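Local structure of Thiol:disulfide interchange protein DsbC (Haemophilus influenzae, 1T3B) at residues A[91-96]-A[121-126]. The protein probably acts in the periplasm as a homodimeric disulfide isomerase that also transfers its own disulfide bond to other proteins. Sequence-based numbering, arbitrary orientation.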
ATOM      1  N   THR A  91      -0.658 -12.480  24.708  1.00 68.85           N
ATOM      2  CA  THR A  91       0.744 -12.701  24.368  1.00 67.00           C
ATOM      3  C   THR A  91       1.464 -11.352  24.376  1.00 65.43           C
ATOM      4  O   THR A  91       1.046 -10.410  23.710  1.00 65.21           O
ATOM      5  CB  THR A  91       0.901 -13.315  22.985  1.00 65.11           C
ATOM      6  OG1 THR A  91       0.120 -14.510  22.895  1.00 64.55           O
ATOM      7  CG2 THR A  91       2.353 -13.665  22.741  1.00 63.91           C
ATOM      8  N   VAL A  92       2.562 -11.276  25.117  1.00 63.50           N
ATOM      9  CA  VAL A  92       3.323 -10.042  25.260  1.00 60.96           C
ATOM     10  C   VAL A  92       4.695 -10.141  24.634  1.00 61.04           C
ATOM     11  O   VAL A  92       5.399 -11.122  24.860  1.00 61.26           O
ATOM     12  CB  VAL A  92       3.509  -9.717  26.748  1.00 57.12           C
ATOM     13  CG1 VAL A  92       4.369  -8.503  26.934  1.00 53.71           C
ATOM     14  CG2 VAL A  92       2.178  -9.539  27.389  1.00 54.92           C
ATOM     15  N   PHE A  93       5.070  -9.141  23.835  1.00 61.13           N
ATOM     16  CA  PHE A  93       6.404  -9.122  23.239  1.00 62.69           C
ATOM     17  C   PHE A  93       7.246  -8.353  24.228  1.00 63.96           C
ATOM     18  O   PHE A  93       6.969  -7.208  24.560  1.00 65.07           O
ATOM     19  CB  PHE A  93       6.405  -8.457  21.869  1.00 60.83           C
ATOM     20  CG  PHE A  93       5.827  -9.318  20.786  1.00 61.00           C
ATOM     21  CD1 PHE A  93       4.454  -9.376  20.581  1.00 61.91           C
ATOM     22  CD2 PHE A  93       6.655 -10.096  19.984  1.00 59.05           C
ATOM     23  CE1 PHE A  93       3.916 -10.199  19.589  1.00 61.77           C
ATOM     24  CE2 PHE A  93       6.130 -10.917  18.999  1.00 59.12           C
ATOM     25  CZ  PHE A  93       4.758 -10.969  18.801  1.00 59.03           C
ATOM     26  N   MET A  94       8.292  -8.988  24.710  1.00 66.17           N
ATOM     27  CA  MET A  94       9.075  -8.368  25.742  1.00 69.70           C
ATOM     28  C   MET A  94      10.572  -8.360  25.496  1.00 68.81           C
ATOM     29  O   MET A  94      11.087  -9.155  24.719  1.00 68.65           O
ATOM     30  CB  MET A  94       8.715  -9.085  27.037  1.00 73.97           C
ATOM     31  CG  MET A  94       9.544  -8.744  28.215  1.00 79.46           C
ATOM     32  SD  MET A  94      10.027 -10.279  29.002  1.00 87.32           S
ATOM     33  CE  MET A  94      11.437 -10.707  28.053  1.00 82.73           C
ATOM     34  N   ASP A  95      11.257  -7.428  26.150  1.00 69.15           N
ATOM     35  CA  ASP A  95      12.703  -7.292  26.044  1.00 69.68           C
ATOM     36  C   ASP A  95      13.232  -7.257  27.475  1.00 68.78           C
ATOM     37  O   ASP A  95      12.592  -6.704  28.361  1.00 69.35           O
ATOM     38  CB  ASP A  95      13.065  -6.005  25.302  1.00 71.59           C
ATOM     39  CG  ASP A  95      14.532  -5.943  24.930  1.00 75.28           C
ATOM     40  OD1 ASP A  95      15.379  -6.112  25.839  1.00 77.15           O
ATOM     41  OD2 ASP A  95      14.837  -5.726  23.735  1.00 74.51           O
ATOM     42  N   ILE A  96      14.401  -7.835  27.704  1.00 68.18           N
ATOM     43  CA  ILE A  96      14.946  -7.910  29.051  1.00 68.43           C
ATOM     44  C   ILE A  96      15.595  -6.646  29.565  1.00 70.21           C
ATOM     45  O   ILE A  96      15.864  -6.514  30.759  1.00 72.58           O
ATOM     46  CB  ILE A  96      15.948  -9.074  29.168  1.00 67.63           C
ATOM     47  CG1 ILE A  96      17.011  -8.959  28.081  1.00 67.49           C
ATOM     48  CG2 ILE A  96      15.221 -10.385  29.035  1.00 63.73           C
ATOM     49  CD1 ILE A  96      18.037 -10.028  28.134  1.00 66.13           C
ATOM     50  N   LEU A 121       6.803 -13.743  24.329  1.00 67.94           N
ATOM     51  CA  LEU A 121       7.473 -13.977  23.070  1.00 66.57           C
ATOM     52  C   LEU A 121       8.622 -12.992  23.200  1.00 65.24           C
ATOM     53  O   LEU A 121       8.505 -12.000  23.909  1.00 64.67           O
ATOM     54  CB  LEU A 121       6.574 -13.591  21.902  1.00 66.92           C
ATOM     55  CG  LEU A 121       5.585 -14.673  21.500  1.00 68.54           C
ATOM     56  CD1 LEU A 121       4.696 -14.194  20.404  1.00 67.54           C
ATOM     57  CD2 LEU A 121       6.364 -15.883  21.039  1.00 69.64           C
ATOM     58  N   ALA A 122       9.733 -13.253  22.533  1.00 63.60           N
ATOM     59  CA  ALA A 122      10.859 -12.351  22.645  1.00 63.21           C
ATOM     60  C   ALA A 122      10.837 -11.268  21.586  1.00 64.19           C
ATOM     61  O   ALA A 122      10.366 -11.466  20.466  1.00 64.29           O
ATOM     62  CB  ALA A 122      12.169 -13.123  22.558  1.00 60.70           C
ATOM     63  N   PHE A 123      11.360 -10.111  21.952  1.00 64.56           N
ATOM     64  CA  PHE A 123      11.437  -9.029  21.013  1.00 65.82           C
ATOM     65  C   PHE A 123      12.680  -8.208  21.274  1.00 67.75           C
ATOM     66  O   PHE A 123      12.602  -7.133  21.864  1.00 68.17           O
ATOM     67  CB  PHE A 123      10.206  -8.132  21.097  1.00 65.23           C
ATOM     68  CG  PHE A 123      10.085  -7.184  19.940  1.00 67.73           C
ATOM     69  CD1 PHE A 123       9.557  -7.611  18.723  1.00 67.11           C
ATOM     70  CD2 PHE A 123      10.572  -5.885  20.037  1.00 68.60           C
ATOM     71  CE1 PHE A 123       9.518  -6.765  17.629  1.00 65.93           C
ATOM     72  CE2 PHE A 123      10.538  -5.029  18.942  1.00 68.56           C
ATOM     73  CZ  PHE A 123      10.012  -5.473  17.739  1.00 67.25           C
ATOM     74  N   PRO A 124      13.857  -8.722  20.881  1.00 69.03           N
ATOM     75  CA  PRO A 124      15.092  -7.959  21.100  1.00 71.21           C
ATOM     76  C   PRO A 124      15.167  -6.750  20.157  1.00 73.09           C
ATOM     77  O   PRO A 124      15.473  -6.869  18.965  1.00 72.51           O
ATOM     78  CB  PRO A 124      16.198  -8.994  20.866  1.00 71.49           C
ATOM     79  CG  PRO A 124      15.558 -10.019  20.007  1.00 72.29           C
ATOM     80  CD  PRO A 124      14.162 -10.123  20.552  1.00 70.68           C
ATOM     81  N   ARG A 125      14.875  -5.584  20.725  1.00 74.76           N
ATOM     82  CA  ARG A 125      14.846  -4.317  20.000  1.00 76.85           C
ATOM     83  C   ARG A 125      16.135  -3.927  19.279  1.00 78.69           C
ATOM     84  O   ARG A 125      16.109  -3.649  18.082  1.00 79.20           O
ATOM     85  CB  ARG A 125      14.416  -3.201  20.958  1.00 74.50           C
ATOM     86  CG  ARG A 125      12.996  -3.368  21.474  1.00 72.59           C
ATOM     87  CD  ARG A 125      12.675  -2.379  22.579  1.00 71.46           C
ATOM     88  NE  ARG A 125      13.608  -2.467  23.696  1.00 70.45           N
ATOM     89  CZ  ARG A 125      13.498  -1.763  24.817  1.00 70.02           C
ATOM     90  NH1 ARG A 125      12.487  -0.923  24.967  1.00 71.60           N
ATOM     91  NH2 ARG A 125      14.400  -1.892  25.780  1.00 70.82           N
ATOM     92  N   ALA A 126      17.252  -3.896  20.006  1.00 80.15           N
ATOM     93  CA  ALA A 126      18.548  -3.540  19.427  1.00 81.82           C
ATOM     94  C   ALA A 126      19.065  -4.666  18.521  1.00 82.65           C
ATOM     95  O   ALA A 126      20.234  -5.067  18.597  1.00 84.56           O
ATOM     96  CB  ALA A 126      19.558  -3.242  20.547  1.00 80.33           C
TER
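The Phe-93 ring takes Leu-121 over one face, in a CH-pi contact with CB 4.2 Å from the ring centroid. The carbonyl O of Ala-122 lies at the ring edge, near the ring plane. Phe-123 meets the same ring obliquely, and its own ring stacks on Tyr-171 of helix 166-177. The side chains of Phe-93 and Leu-121 run side by side on one face of the sheet, and Leu-121 CD1 comes 3.6 Å from Phe-93 CZ. The methyl CG2 of Thr-91 also packs on Leu-121.

Parallel backbone pairing underlies this packing. Leu-121 N bonds to Val-92 O (3.0 Å), and Leu-121 O receives Met-94 N. A more bent bond, 139° at the hydrogen, joins Phe-123 N to Met-94 O.

Beyond the strand ends Asp-95 takes over. With CG anti to the backbone N (chi1 -169°), its carboxylate reaches the 121-126 segment. Asp-95 OD2 accepts Arg-125 N at 3.0 Å, nearly along its C-O axis. It also forms a long, weak salt bridge to Arg-125 NE, with the carboxylate and guanidinium planes 50° apart. Asp-95 OD1 bonds to Thr-97 OG1. Arg-125 also touches Cys-98 of the redox-active Cys-98–Cys-101 disulfide.

Two neighbouring parallel strands, joined by a helical crossover that carries the CxxC at its start, are the N-terminal beta-alpha-beta motif of the thioredoxin fold.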